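Techylectin-5A (Tachypleus tridentatus, PDB 1JC9) recognises acetyl-group-containing substances on cell surfaces as a secreted innate-immunity lectin and agglutinates bacteria and human erythrocytes. Local coordinates at residues I65-K68 with T72-T75; M82-G87 with R142-D147; T90-R95 with D128-L133; K110-G115 with F192-K197; Q158-E163 with M257-V262. All blocks are in the same frame, centred on the assembly; numbering follows the deposited sequence.

Contact 1. Residues I65-K68 with T72-T75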
# COMPACT_ATOMS: atom_id res chain seq x y z
N ILE A 65 9.77 -14.91 -5.72
CA ILE A 65 10.62 -14.80 -4.54
C ILE A 65 10.27 -15.87 -3.51
O ILE A 65 9.19 -16.45 -3.54
CB ILE A 65 10.49 -13.41 -3.86
CG1 ILE A 65 9.03 -13.15 -3.46
CG2 ILE A 65 10.99 -12.33 -4.80
CD1 ILE A 65 8.87 -11.98 -2.49
N TRP A 66 11.22 -16.11 -2.61
CA TRP A 66 11.06 -17.09 -1.54
C TRP A 66 11.09 -16.38 -0.19
O TRP A 66 12.15 -16.28 0.44
CB TRP A 66 12.20 -18.12 -1.58
CG TRP A 66 11.98 -19.28 -2.50
CD1 TRP A 66 11.57 -20.53 -2.15
CD2 TRP A 66 12.17 -19.30 -3.92
NE1 TRP A 66 11.49 -21.33 -3.27
CE2 TRP A 66 11.86 -20.60 -4.37
CE3 TRP A 66 12.58 -18.34 -4.86
CZ2 TRP A 66 11.94 -20.97 -5.72
CZ3 TRP A 66 12.66 -18.71 -6.20
CH2 TRP A 66 12.34 -20.02 -6.61
N PRO A 67 9.95 -15.86 0.27
CA PRO A 67 10.03 -15.20 1.57
C PRO A 67 10.42 -16.24 2.62
O PRO A 67 10.23 -17.44 2.42
CB PRO A 67 8.62 -14.64 1.77
CG PRO A 67 7.77 -15.58 0.99
CD PRO A 67 8.58 -15.83 -0.26
N LYS A 68 10.98 -15.79 3.74
CA LYS A 68 11.38 -16.73 4.77
C LYS A 68 10.22 -17.58 5.27
O LYS A 68 10.42 -18.70 5.73
CB LYS A 68 12.06 -16.00 5.93
CG LYS A 68 13.40 -15.41 5.54
CD LYS A 68 14.17 -14.89 6.73
CE LYS A 68 15.54 -14.37 6.29
NZ LYS A 68 16.35 -13.88 7.44
N THR A 72 4.43 -21.32 4.68
CA THR A 72 3.01 -21.05 4.91
C THR A 72 2.36 -20.29 3.76
O THR A 72 1.37 -20.76 3.19
CB THR A 72 2.80 -20.27 6.23
OG1 THR A 72 3.42 -18.98 6.14
CG2 THR A 72 3.40 -21.04 7.39
N VAL A 73 2.89 -19.12 3.40
CA VAL A 73 2.30 -18.35 2.30
C VAL A 73 2.75 -18.84 0.92
O VAL A 73 2.09 -18.55 -0.07
CB VAL A 73 2.62 -16.83 2.39
CG1 VAL A 73 1.97 -16.23 3.61
CG2 VAL A 73 4.13 -16.59 2.41
N GLY A 74 3.86 -19.57 0.88
CA GLY A 74 4.36 -20.08 -0.39
C GLY A 74 5.25 -19.08 -1.09
O GLY A 74 5.48 -17.97 -0.58
N THR A 75 5.77 -19.44 -2.26
CA THR A 75 6.60 -18.52 -3.01
C THR A 75 5.61 -17.56 -3.66
O THR A 75 4.43 -17.89 -3.80
CB THR A 75 7.44 -19.24 -4.08
OG1 THR A 75 6.59 -20.00 -4.94
CG2 THR A 75 8.44 -20.17 -3.42
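Thr75 lays its methyl group over one face of the Trp66 indole in a CH-pi contact. CG2 of Thr75 sits 3.4 Å from the centroid of the five-membered ring of Trp66. It lies only 16° off the ring normal. Its closest ring atom is NE1 of Trp66, at 3.3 Å from Thr75 CG2. The two side chains run side by side and point the same way. At Thr75, chi1 of 56° puts OG1 between the backbone N and the carbonyl carbon and turns CG2 to the ring. Apolar packing continues at Pro67. Its CG meets CG2 of Val73 at 4.0 Å, where the two side chains cross obliquely.

The segments span the end of strand 61-65 and the short link to strand 76-81, two strands that pair antiparallel in the fibrinogen C-terminal fold. Helix 70-73 occupies part of this link. Gly74 ends the helical run with a positive phi of 86°, and the chain then passes through Thr75 into strand 76-81.

Backbone oxygens make close, non-bonded contacts with carbon. Pro67 CG is 3.7 Å from Gly74 O, and Ile65 O is 3.3 Å from Thr75 CB. No hydrogen bond joins the two segments. The polar end of Thr75 is used elsewhere, since OG1 bonds to Arg64 NE. Toward helix 127-136, Pro67 and Ile65 touch Leu133, and Val73 touches Ala132.

Contact 2. Residues M82-G87 with R142-D147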
# COMPACT_ATOMS: atom_id res chain seq x y z
N MET A 82 12.94 -1.59 -10.01
CA MET A 82 14.40 -1.52 -9.95
C MET A 82 14.95 -0.17 -10.40
O MET A 82 16.16 -0.02 -10.57
CB MET A 82 15.01 -2.63 -10.82
CG MET A 82 14.54 -4.03 -10.45
SD MET A 82 14.86 -4.37 -8.71
CE MET A 82 15.47 -6.07 -8.82
N GLU A 83 14.07 0.81 -10.57
CA GLU A 83 14.51 2.12 -11.03
C GLU A 83 14.52 3.23 -9.99
O GLU A 83 15.48 3.99 -9.90
CB GLU A 83 13.65 2.53 -12.22
CG GLU A 83 13.90 1.69 -13.47
CD GLU A 83 12.75 1.74 -14.45
OE1 GLU A 83 12.30 2.85 -14.79
OE2 GLU A 83 12.30 0.65 -14.89
N THR A 84 13.47 3.32 -9.19
CA THR A 84 13.38 4.36 -8.18
C THR A 84 14.50 4.34 -7.14
O THR A 84 14.71 3.34 -6.45
CB THR A 84 12.04 4.29 -7.44
OG1 THR A 84 10.97 4.31 -8.40
CG2 THR A 84 11.89 5.47 -6.50
N ASP A 85 15.22 5.45 -7.04
CA ASP A 85 16.29 5.62 -6.07
C ASP A 85 17.16 4.38 -5.82
O ASP A 85 17.37 3.96 -4.69
CB ASP A 85 15.69 6.12 -4.75
CG ASP A 85 16.73 6.38 -3.68
OD1 ASP A 85 17.85 6.80 -4.02
OD2 ASP A 85 16.41 6.18 -2.49
N GLY A 86 17.67 3.79 -6.90
CA GLY A 86 18.53 2.63 -6.75
C GLY A 86 17.88 1.28 -6.96
O GLY A 86 18.58 0.29 -7.16
N GLY A 87 16.55 1.23 -6.91
CA GLY A 87 15.85 -0.02 -7.11
C GLY A 87 15.80 -0.92 -5.89
O GLY A 87 16.12 -0.51 -4.78
N ARG A 142 7.78 3.15 0.99
CA ARG A 142 7.82 4.38 0.21
C ARG A 142 6.52 4.54 -0.57
O ARG A 142 6.02 3.58 -1.16
CB ARG A 142 9.00 4.35 -0.76
CG ARG A 142 9.00 5.52 -1.74
CD ARG A 142 10.27 5.57 -2.62
NE ARG A 142 10.09 6.56 -3.68
CZ ARG A 142 10.88 7.61 -3.88
NH1 ARG A 142 11.92 7.83 -3.08
NH2 ARG A 142 10.61 8.46 -4.86
N PHE A 143 5.96 5.75 -0.54
CA PHE A 143 4.74 6.06 -1.27
C PHE A 143 5.13 6.95 -2.45
O PHE A 143 5.75 7.99 -2.26
CB PHE A 143 3.73 6.84 -0.42
CG PHE A 143 3.10 6.04 0.70
CD1 PHE A 143 3.73 5.92 1.93
CD2 PHE A 143 1.85 5.45 0.52
CE1 PHE A 143 3.13 5.22 2.98
CE2 PHE A 143 1.25 4.74 1.55
CZ PHE A 143 1.89 4.63 2.78
N ASP A 144 4.78 6.53 -3.67
CA ASP A 144 5.06 7.34 -4.84
C ASP A 144 3.71 7.82 -5.36
O ASP A 144 2.86 7.01 -5.73
CB ASP A 144 5.80 6.54 -5.91
CG ASP A 144 7.29 6.43 -5.61
OD1 ASP A 144 7.91 7.47 -5.33
OD2 ASP A 144 7.84 5.31 -5.66
N LEU A 145 3.52 9.14 -5.38
CA LEU A 145 2.27 9.74 -5.81
C LEU A 145 2.44 10.66 -7.02
O LEU A 145 3.45 11.35 -7.16
CB LEU A 145 1.68 10.56 -4.65
CG LEU A 145 1.85 9.95 -3.26
CD1 LEU A 145 1.55 11.01 -2.20
CD2 LEU A 145 0.92 8.75 -3.10
N LYS A 146 1.44 10.67 -7.90
CA LYS A 146 1.48 11.51 -9.09
C LYS A 146 0.08 12.07 -9.38
O LYS A 146 -0.91 11.34 -9.26
CB LYS A 146 1.96 10.68 -10.29
CG LYS A 146 2.01 11.45 -11.60
CD LYS A 146 2.31 10.54 -12.79
CE LYS A 146 3.69 9.92 -12.70
NZ LYS A 146 3.97 9.04 -13.87
N ASP A 147 0.00 13.35 -9.74
CA ASP A 147 -1.30 13.94 -10.05
C ASP A 147 -1.53 13.97 -11.56
O ASP A 147 -0.71 13.45 -12.32
CB ASP A 147 -1.43 15.35 -9.46
CG ASP A 147 -0.48 16.35 -10.08
OD1 ASP A 147 -0.06 16.16 -11.24
OD2 ASP A 147 -0.16 17.35 -9.40
O HOH W 1 13.97 6.35 -1.55
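Thr84 presses its methyl group onto one face of the Arg142 guanidinium. CG2 of Thr84 is 3.4 Å above the guanidinium plane of Arg142, offset toward the rim. It is about equally near two atoms, 3.5 Å from NE and from CZ of Arg142. The two side chains come from opposite directions. At Thr84, chi1 of -54° sends CG2 opposite the backbone N and leaves OG1 to bond Asp81.

Arg142 reaches this place with an extended chain from CG to NE. Its guanidinium is held by Asp144, two residues along the same strand. NE and NH2 of Arg142 each give a hydrogen bond of 2.9 Å to OD1 of Asp144. This side-on salt bridge has the carboxylate at the guanidinium edge. It should limit rotation of the flat group under Thr84.

Asp85 adds a bridge through water. Its OD2 accepts from the water at 2.6 Å, and the water accepts from Arg142 NH1 at 3.0 Å. Asp85 OD2 also forms a salt bridge with Arg260.

The turn at Thr84-Gly87 is closed by Gly87 N to Thr84 O, 2.8 Å. It lies between strands 76-81 and 89-95. Strand 139-146 runs between strands 152-162 and 250-261. The turn thus reaches it past strand 250-261, where Thr84 touches Lys258; Lys258 NZ also forms a salt bridge with Asp144 OD2.

Contact 3. Residues T90-R95 with D128-L133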
# COMPACT_ATOMS: atom_id res chain seq x y z
N THR A 90 10.05 -3.75 -3.48
CA THR A 90 9.03 -4.77 -3.72
C THR A 90 7.72 -4.00 -3.65
O THR A 90 7.39 -3.42 -2.62
CB THR A 90 9.04 -5.86 -2.63
OG1 THR A 90 10.32 -6.49 -2.60
CG2 THR A 90 7.97 -6.91 -2.92
N VAL A 91 6.98 -3.97 -4.75
CA VAL A 91 5.73 -3.23 -4.78
C VAL A 91 4.61 -4.04 -4.14
O VAL A 91 4.44 -5.22 -4.46
CB VAL A 91 5.35 -2.86 -6.24
CG1 VAL A 91 4.08 -2.02 -6.25
CG2 VAL A 91 6.50 -2.08 -6.88
N ILE A 92 3.86 -3.41 -3.24
CA ILE A 92 2.77 -4.11 -2.56
C ILE A 92 1.39 -3.58 -2.92
O ILE A 92 0.38 -4.18 -2.57
CB ILE A 92 2.94 -4.07 -1.02
CG1 ILE A 92 2.82 -2.63 -0.50
CG2 ILE A 92 4.28 -4.67 -0.62
CD1 ILE A 92 2.84 -2.52 1.02
N GLN A 93 1.34 -2.44 -3.63
CA GLN A 93 0.07 -1.85 -4.04
C GLN A 93 0.27 -0.87 -5.18
O GLN A 93 1.30 -0.21 -5.26
CB GLN A 93 -0.60 -1.10 -2.87
CG GLN A 93 -2.00 -0.55 -3.19
CD GLN A 93 -2.01 0.93 -3.58
OE1 GLN A 93 -1.03 1.46 -4.11
NE2 GLN A 93 -3.14 1.59 -3.34
N ARG A 94 -0.71 -0.79 -6.08
CA ARG A 94 -0.66 0.14 -7.19
C ARG A 94 -2.05 0.50 -7.69
O ARG A 94 -2.93 -0.36 -7.77
CB ARG A 94 0.15 -0.42 -8.37
CG ARG A 94 0.26 0.57 -9.53
CD ARG A 94 0.93 -0.01 -10.77
NE ARG A 94 2.34 -0.36 -10.56
CZ ARG A 94 2.82 -1.60 -10.64
NH1 ARG A 94 2.00 -2.61 -10.93
NH2 ARG A 94 4.11 -1.83 -10.44
N ARG A 95 -2.24 1.78 -8.02
CA ARG A 95 -3.50 2.28 -8.57
C ARG A 95 -3.13 2.98 -9.87
O ARG A 95 -2.11 3.66 -9.95
CB ARG A 95 -4.17 3.28 -7.62
CG ARG A 95 -4.54 2.74 -6.24
CD ARG A 95 -5.37 1.47 -6.32
NE ARG A 95 -6.69 1.65 -6.93
CZ ARG A 95 -7.75 2.17 -6.32
NH1 ARG A 95 -7.67 2.59 -5.05
NH2 ARG A 95 -8.91 2.24 -6.96
N ASP A 128 -1.81 -11.14 4.38
CA ASP A 128 -1.00 -12.24 4.91
C ASP A 128 0.38 -12.19 4.28
O ASP A 128 1.38 -12.51 4.92
CB ASP A 128 -1.64 -13.61 4.62
CG ASP A 128 -2.83 -13.90 5.51
OD1 ASP A 128 -2.94 -13.30 6.61
OD2 ASP A 128 -3.66 -14.75 5.12
N ARG A 129 0.45 -11.79 3.01
CA ARG A 129 1.73 -11.70 2.32
C ARG A 129 2.53 -10.49 2.81
O ARG A 129 3.75 -10.56 2.94
CB ARG A 129 1.52 -11.61 0.81
CG ARG A 129 1.12 -12.92 0.17
CD ARG A 129 0.54 -12.64 -1.19
NE ARG A 129 0.21 -13.85 -1.94
CZ ARG A 129 -0.46 -13.83 -3.09
NH1 ARG A 129 -0.86 -12.67 -3.61
NH2 ARG A 129 -0.72 -14.96 -3.72
N ILE A 130 1.83 -9.39 3.07
CA ILE A 130 2.50 -8.19 3.55
C ILE A 130 3.03 -8.45 4.96
O ILE A 130 4.13 -8.00 5.31
CB ILE A 130 1.53 -6.99 3.54
CG1 ILE A 130 1.14 -6.66 2.09
CG2 ILE A 130 2.17 -5.78 4.21
CD1 ILE A 130 0.09 -5.58 1.93
N PHE A 131 2.27 -9.18 5.76
CA PHE A 131 2.71 -9.53 7.11
C PHE A 131 3.99 -10.37 6.99
O PHE A 131 4.98 -10.11 7.68
CB PHE A 131 1.63 -10.36 7.83
CG PHE A 131 2.16 -11.17 8.98
CD1 PHE A 131 2.45 -10.56 10.20
CD2 PHE A 131 2.41 -12.53 8.83
CE1 PHE A 131 2.98 -11.30 11.26
CE2 PHE A 131 2.93 -13.28 9.88
CZ PHE A 131 3.22 -12.67 11.10
N ALA A 132 3.95 -11.38 6.12
CA ALA A 132 5.09 -12.27 5.93
C ALA A 132 6.36 -11.53 5.50
O ALA A 132 7.44 -11.79 6.02
CB ALA A 132 4.75 -13.35 4.90
N LEU A 133 6.22 -10.61 4.55
CA LEU A 133 7.38 -9.86 4.08
C LEU A 133 7.91 -8.85 5.10
O LEU A 133 9.11 -8.82 5.38
CB LEU A 133 7.05 -9.15 2.77
CG LEU A 133 6.75 -10.03 1.55
CD1 LEU A 133 6.32 -9.16 0.38
CD2 LEU A 133 7.98 -10.84 1.16
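No ring or other flat group lies between the segments where Ile92 meets Ile130 and Thr90 meets Leu133; the meeting is methyl to methyl. The ends of the two isoleucines touch, with CD1 of Ile92 4.2 Å from CD1 of Ile130. Both chains are stretched at their ends, with chi2 of 175° in each, and this brings the two CD1 methyls together between sheet and helix. The second pair is similarly spaced. CG2 of Thr90 stands 4.3 Å from CD1 of Leu133. OG1 of Thr90 bonds to Cys49 N, and its methyl is the branch that meets the helix.

The pairs follow the repeats of the two elements. Thr90 and Ile92 are two residues apart on the strand and put their side chains on the helix side. Ile130 and Leu133 are three apart, which places them on the same side of the helix. The backbones come nearer at one end. CA of Ile92 is 7.4 Å from CA of Ile130, while CA of Thr90 is 9.5 Å from CA of Leu133. All four residues are buried. No hydrogen bond crosses, and the contact is wholly van der Waals.

Ile92 and Gln93 form a classic beta bulge opposite Met257, which breaks the regular run of the strand at Ile92 itself. Within the sheet, strand 89-95 pairs with strands 76-81, 123-124 and 250-261. Helix 127-136 covers it, and Ile130 also touches Trp124 of strand 123-124.

Contact 4. Residues K110-G115 with F192-K197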
# COMPACT_ATOMS: atom_id res chain seq x y z
N LYS A 110 -11.86 -10.89 3.17
CA LYS A 110 -11.22 -12.04 2.53
C LYS A 110 -10.33 -11.65 1.35
O LYS A 110 -9.23 -12.18 1.18
CB LYS A 110 -12.27 -13.04 2.05
CG LYS A 110 -11.66 -14.27 1.38
CD LYS A 110 -12.71 -15.29 0.96
CE LYS A 110 -12.05 -16.51 0.33
NZ LYS A 110 -13.04 -17.54 -0.06
N ASN A 111 -10.80 -10.72 0.53
CA ASN A 111 -10.03 -10.27 -0.63
C ASN A 111 -8.77 -9.53 -0.22
O ASN A 111 -7.70 -9.71 -0.82
CB ASN A 111 -10.90 -9.39 -1.52
CG ASN A 111 -12.00 -10.18 -2.21
OD1 ASN A 111 -11.73 -11.03 -3.06
ND2 ASN A 111 -13.25 -9.90 -1.85
N TYR A 112 -8.88 -8.69 0.80
CA TYR A 112 -7.72 -7.94 1.27
C TYR A 112 -6.74 -8.85 1.98
O TYR A 112 -5.53 -8.59 2.00
CB TYR A 112 -8.17 -6.80 2.19
CG TYR A 112 -8.43 -5.53 1.41
CD1 TYR A 112 -7.38 -4.73 0.98
CD2 TYR A 112 -9.73 -5.16 1.05
CE1 TYR A 112 -7.60 -3.59 0.20
CE2 TYR A 112 -9.96 -4.02 0.26
CZ TYR A 112 -8.89 -3.25 -0.15
OH TYR A 112 -9.10 -2.13 -0.95
N LYS A 113 -7.25 -9.93 2.56
CA LYS A 113 -6.42 -10.91 3.25
C LYS A 113 -5.56 -11.69 2.26
O LYS A 113 -4.36 -11.87 2.46
CB LYS A 113 -7.32 -11.87 4.05
CG LYS A 113 -6.63 -13.16 4.51
CD LYS A 113 -7.65 -14.10 5.14
CE LYS A 113 -7.05 -15.47 5.43
NZ LYS A 113 -6.00 -15.43 6.48
N LEU A 114 -6.19 -12.15 1.18
CA LEU A 114 -5.50 -12.94 0.16
C LEU A 114 -4.85 -12.14 -0.97
O LEU A 114 -3.92 -12.63 -1.62
CB LEU A 114 -6.48 -13.96 -0.45
CG LEU A 114 -7.06 -15.00 0.52
CD1 LEU A 114 -8.10 -15.84 -0.20
CD2 LEU A 114 -5.94 -15.87 1.08
N GLY A 115 -5.34 -10.92 -1.20
CA GLY A 115 -4.78 -10.11 -2.27
C GLY A 115 -5.61 -10.24 -3.53
O GLY A 115 -6.34 -11.23 -3.70
N PHE A 192 -6.83 -2.86 10.70
CA PHE A 192 -7.21 -2.75 9.31
C PHE A 192 -8.73 -2.92 9.29
O PHE A 192 -9.27 -3.72 10.06
CB PHE A 192 -6.58 -3.89 8.50
CG PHE A 192 -6.61 -3.67 7.02
CD1 PHE A 192 -5.69 -2.83 6.40
CD2 PHE A 192 -7.57 -4.31 6.23
CE1 PHE A 192 -5.71 -2.62 5.03
CE2 PHE A 192 -7.59 -4.11 4.85
CZ PHE A 192 -6.66 -3.27 4.24
N SER A 193 -9.42 -2.15 8.46
CA SER A 193 -10.88 -2.26 8.36
C SER A 193 -11.31 -2.44 6.91
O SER A 193 -10.62 -1.99 5.99
CB SER A 193 -11.58 -1.02 8.92
OG SER A 193 -11.43 -0.91 10.33
N THR A 194 -12.45 -3.09 6.71
CA THR A 194 -13.00 -3.31 5.38
C THR A 194 -14.51 -3.09 5.45
O THR A 194 -15.07 -2.97 6.54
CB THR A 194 -12.71 -4.74 4.87
OG1 THR A 194 -13.15 -5.69 5.85
CG2 THR A 194 -11.21 -4.92 4.61
N ILE A 195 -15.16 -3.05 4.30
CA ILE A 195 -16.60 -2.83 4.26
C ILE A 195 -17.40 -3.79 5.13
O ILE A 195 -18.47 -3.43 5.62
CB ILE A 195 -17.13 -2.92 2.81
CG1 ILE A 195 -16.77 -4.28 2.21
CG2 ILE A 195 -16.52 -1.80 1.98
CD1 ILE A 195 -17.21 -4.43 0.77
N ASP A 196 -16.89 -5.00 5.33
CA ASP A 196 -17.59 -5.98 6.14
C ASP A 196 -17.04 -6.15 7.56
O ASP A 196 -17.54 -6.97 8.33
CB ASP A 196 -17.62 -7.33 5.42
CG ASP A 196 -16.23 -7.92 5.21
OD1 ASP A 196 -15.29 -7.16 4.91
OD2 ASP A 196 -16.09 -9.15 5.33
N LYS A 197 -16.03 -5.36 7.92
CA LYS A 197 -15.46 -5.46 9.26
C LYS A 197 -14.95 -4.13 9.79
O LYS A 197 -13.87 -3.68 9.41
CB LYS A 197 -14.34 -6.51 9.29
CG LYS A 197 -14.85 -7.92 9.06
CD LYS A 197 -13.79 -8.96 9.33
CE LYS A 197 -14.35 -10.37 9.17
NZ LYS A 197 -13.30 -11.41 9.40
O HOH W 2 -14.82 -11.16 3.96
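Phe192 brings the rim of its ring to the Tyr112 ring. This joins helix 109-114 of the fibrinogen-like domain to a loop containing a type I beta turn, Thr194 to Lys197. CZ of Phe192 lies 3.6 Å from CD1 of Tyr112. That tyrosine atom stands at the edge of the phenylalanine ring, near its plane. The planes meet at 55° with centroids 5.5 Å apart, an oblique meeting of the two rings. With chi1 of -165°, CG of Phe192 lies opposite its backbone N, which swings the ring toward Tyr112. The tyrosine is fixed at its far end, where OH bonds to Phe105 O.

Ser193 turns from the helix, and its OG bonds to His199 N. Thr194 returns to Tyr112. Its CG2 is 3.9 Å from CD2 of Tyr112. CD2 and CD1 lie on opposite flanks of the ring, and Thr194 and Phe192 thus touch different ring carbons. Thr194 OG1 donates to Asp196 OD1 at 2.8 Å, on the syn side and 34° out of the carboxylate plane.

Asp196 OD1 is gripped a second time, by Trp109 N. Its OD2 reaches the helix through water, which donates to Asp196 OD2 at 2.7 Å and accepts from Lys110 N at 3.1 Å. Lys197 makes a cation-pi contact with Trp109. Next in sequence is Asp198, a calcium ligand. The side chain of Thr194 lies about 12 Å from the calcium ion. The turn itself is closed by Lys197 N bonding to Thr194 O at 2.9 Å.

Contact 5. Residues Q158-E163 with M257-V262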
# COMPACT_ATOMS: atom_id res chain seq x y z
N GLN A 158 10.02 4.84 8.01
CA GLN A 158 10.89 3.76 8.45
C GLN A 158 10.13 2.78 9.33
O GLN A 158 9.01 3.06 9.77
CB GLN A 158 12.08 4.30 9.25
CG GLN A 158 13.08 5.07 8.43
CD GLN A 158 14.39 5.27 9.17
OE1 GLN A 158 15.14 4.32 9.40
NE2 GLN A 158 14.66 6.51 9.58
N ASP A 159 10.74 1.63 9.56
CA ASP A 159 10.18 0.60 10.42
C ASP A 159 8.71 0.32 10.14
O ASP A 159 7.86 0.46 11.02
CB ASP A 159 10.35 1.01 11.89
CG ASP A 159 11.77 1.48 12.20
OD1 ASP A 159 12.72 0.88 11.66
OD2 ASP A 159 11.93 2.44 12.99
N PHE A 160 8.42 -0.10 8.91
CA PHE A 160 7.06 -0.42 8.50
C PHE A 160 6.78 -1.91 8.64
O PHE A 160 7.55 -2.74 8.15
CB PHE A 160 6.85 -0.01 7.04
CG PHE A 160 5.61 -0.58 6.41
CD1 PHE A 160 4.35 -0.22 6.87
CD2 PHE A 160 5.70 -1.52 5.38
CE1 PHE A 160 3.19 -0.77 6.32
CE2 PHE A 160 4.55 -2.07 4.82
CZ PHE A 160 3.29 -1.70 5.29
N TRP A 161 5.69 -2.24 9.31
CA TRP A 161 5.27 -3.63 9.46
C TRP A 161 3.86 -3.70 10.02
O TRP A 161 3.37 -2.74 10.61
CB TRP A 161 6.24 -4.43 10.35
CG TRP A 161 6.52 -3.85 11.72
CD1 TRP A 161 7.27 -2.74 12.01
CD2 TRP A 161 6.10 -4.39 12.99
NE1 TRP A 161 7.35 -2.56 13.37
CE2 TRP A 161 6.65 -3.56 14.00
CE3 TRP A 161 5.33 -5.50 13.36
CZ2 TRP A 161 6.44 -3.80 15.36
CZ3 TRP A 161 5.12 -5.74 14.72
CH2 TRP A 161 5.68 -4.89 15.70
N ILE A 162 3.19 -4.83 9.80
CA ILE A 162 1.85 -5.02 10.34
C ILE A 162 1.87 -6.35 11.08
O ILE A 162 2.74 -7.18 10.84
CB ILE A 162 0.75 -5.03 9.22
CG1 ILE A 162 0.93 -6.23 8.28
CG2 ILE A 162 0.78 -3.72 8.42
CD1 ILE A 162 2.21 -6.18 7.48
N GLU A 163 0.93 -6.53 12.01
CA GLU A 163 0.85 -7.77 12.77
C GLU A 163 -0.01 -8.74 11.97
O GLU A 163 -0.53 -8.36 10.92
CB GLU A 163 0.26 -7.48 14.15
CG GLU A 163 1.19 -6.58 14.99
CD GLU A 163 0.64 -6.23 16.36
OE1 GLU A 163 0.14 -7.14 17.06
OE2 GLU A 163 0.73 -5.05 16.75
N MET A 257 2.75 1.77 -3.48
CA MET A 257 3.28 1.56 -2.15
C MET A 257 4.32 0.46 -2.36
O MET A 257 4.02 -0.56 -2.98
CB MET A 257 2.17 1.11 -1.19
CG MET A 257 1.13 2.20 -0.93
SD MET A 257 -0.37 1.60 -0.13
CE MET A 257 0.29 1.08 1.46
N LYS A 258 5.53 0.68 -1.87
CA LYS A 258 6.60 -0.30 -2.06
C LYS A 258 7.54 -0.33 -0.86
O LYS A 258 7.75 0.69 -0.20
CB LYS A 258 7.37 0.05 -3.33
CG LYS A 258 7.95 1.47 -3.32
CD LYS A 258 8.40 1.94 -4.70
CE LYS A 258 7.21 2.22 -5.60
NZ LYS A 258 7.62 2.83 -6.89
N ILE A 259 8.13 -1.50 -0.60
CA ILE A 259 9.04 -1.65 0.52
C ILE A 259 10.45 -2.08 0.13
O ILE A 259 10.66 -2.69 -0.91
CB ILE A 259 8.44 -2.63 1.58
CG1 ILE A 259 8.08 -3.97 0.94
CG2 ILE A 259 7.16 -2.04 2.15
CD1 ILE A 259 9.24 -4.84 0.60
N ARG A 260 11.42 -1.72 0.97
CA ARG A 260 12.83 -2.05 0.75
C ARG A 260 13.49 -2.12 2.12
O ARG A 260 13.16 -1.34 3.01
CB ARG A 260 13.52 -0.97 -0.09
CG ARG A 260 14.95 -1.28 -0.48
CD ARG A 260 15.49 -0.32 -1.53
NE ARG A 260 15.81 1.00 -0.99
CZ ARG A 260 16.27 2.01 -1.73
NH1 ARG A 260 16.44 1.85 -3.04
NH2 ARG A 260 16.55 3.18 -1.17
N PRO A 261 14.43 -3.06 2.31
CA PRO A 261 15.09 -3.17 3.62
C PRO A 261 15.77 -1.87 4.03
O PRO A 261 16.35 -1.17 3.20
CB PRO A 261 16.09 -4.30 3.41
CG PRO A 261 15.45 -5.14 2.35
CD PRO A 261 14.93 -4.09 1.39
N VAL A 262 15.70 -1.55 5.32
CA VAL A 262 16.32 -0.35 5.85
C VAL A 262 17.84 -0.41 5.63
O VAL A 262 18.47 0.60 5.34
CB VAL A 262 16.05 -0.19 7.37
CG1 VAL A 262 16.82 0.99 7.92
CG2 VAL A 262 14.56 -0.00 7.60
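Lys258 NZ is held by salt bridges to Glu256 OE1 and Asp81 OD2, next in sequence to Ile259, which meets Phe160 across the contact. The lysine side chain points away from Gln158-Glu163. No hydrogen bond crosses between the segments. OE1 of Gln158 lies 4.0 Å from CG1 of Val262. These two side chains cross at about a right angle, with the glutamine chain extended beyond CG.

The buried half of the contact is Phe160 against Ile259. CG2 of Ile259 touches CD2 of Phe160 at 3.6 Å and CE2 of the same ring at 3.7 Å, coming in obliquely to the ring. Chi1 of 55° in Ile259 leaves CG2 opposite the carbonyl carbon, turned toward the ring, while the end of the chain leads away. The ring also packs on Thr134 and Ile141, and Ile259 on Thr90 and Tyr139.

Asp159 takes positive phi and psi, 47° and 60°, where the chain turns a corner. Its OD1 bonds to Asn138. Past this corner the strand no longer continues the face it came from, and Phe160 faces strand 250-261 with its CA 8.3 Å from that of Ile259. Strands 152-162 and 250-261 both pair with strand 139-146 but not with each other. Phe160 and Ile259 pack there in the antiparallel sheet of the fibrinogen C-terminal domain.

Overall arrangement
Contacts 2, 3 and 5 share one antiparallel sheet. Contacts 3 and 5, with centres about 9 Å apart, share a probable backbone hydrogen bond, Thr90 N to Ile259 O, 2.8 Å. Another, Arg142 N to Lys258 O, 2.7 Å, joins contacts 2 and 5. Helix 127-136 links contact 3 to contact 1, with centres about 12 Å apart. A salt bridge, Asp128 OD2 to Lys113 NZ, 2.8 Å, ties contact 3 to contact 4. The centres of contacts 2 and 4, on opposite sides of the chain's centre, are about 26 Å apart. Contact 4 lies closest to the sites: by side chains, Thr194 is about 8 Å from the calcium ligand Asp198, and Tyr112 about 11 Å from sugar-pocket Tyr210.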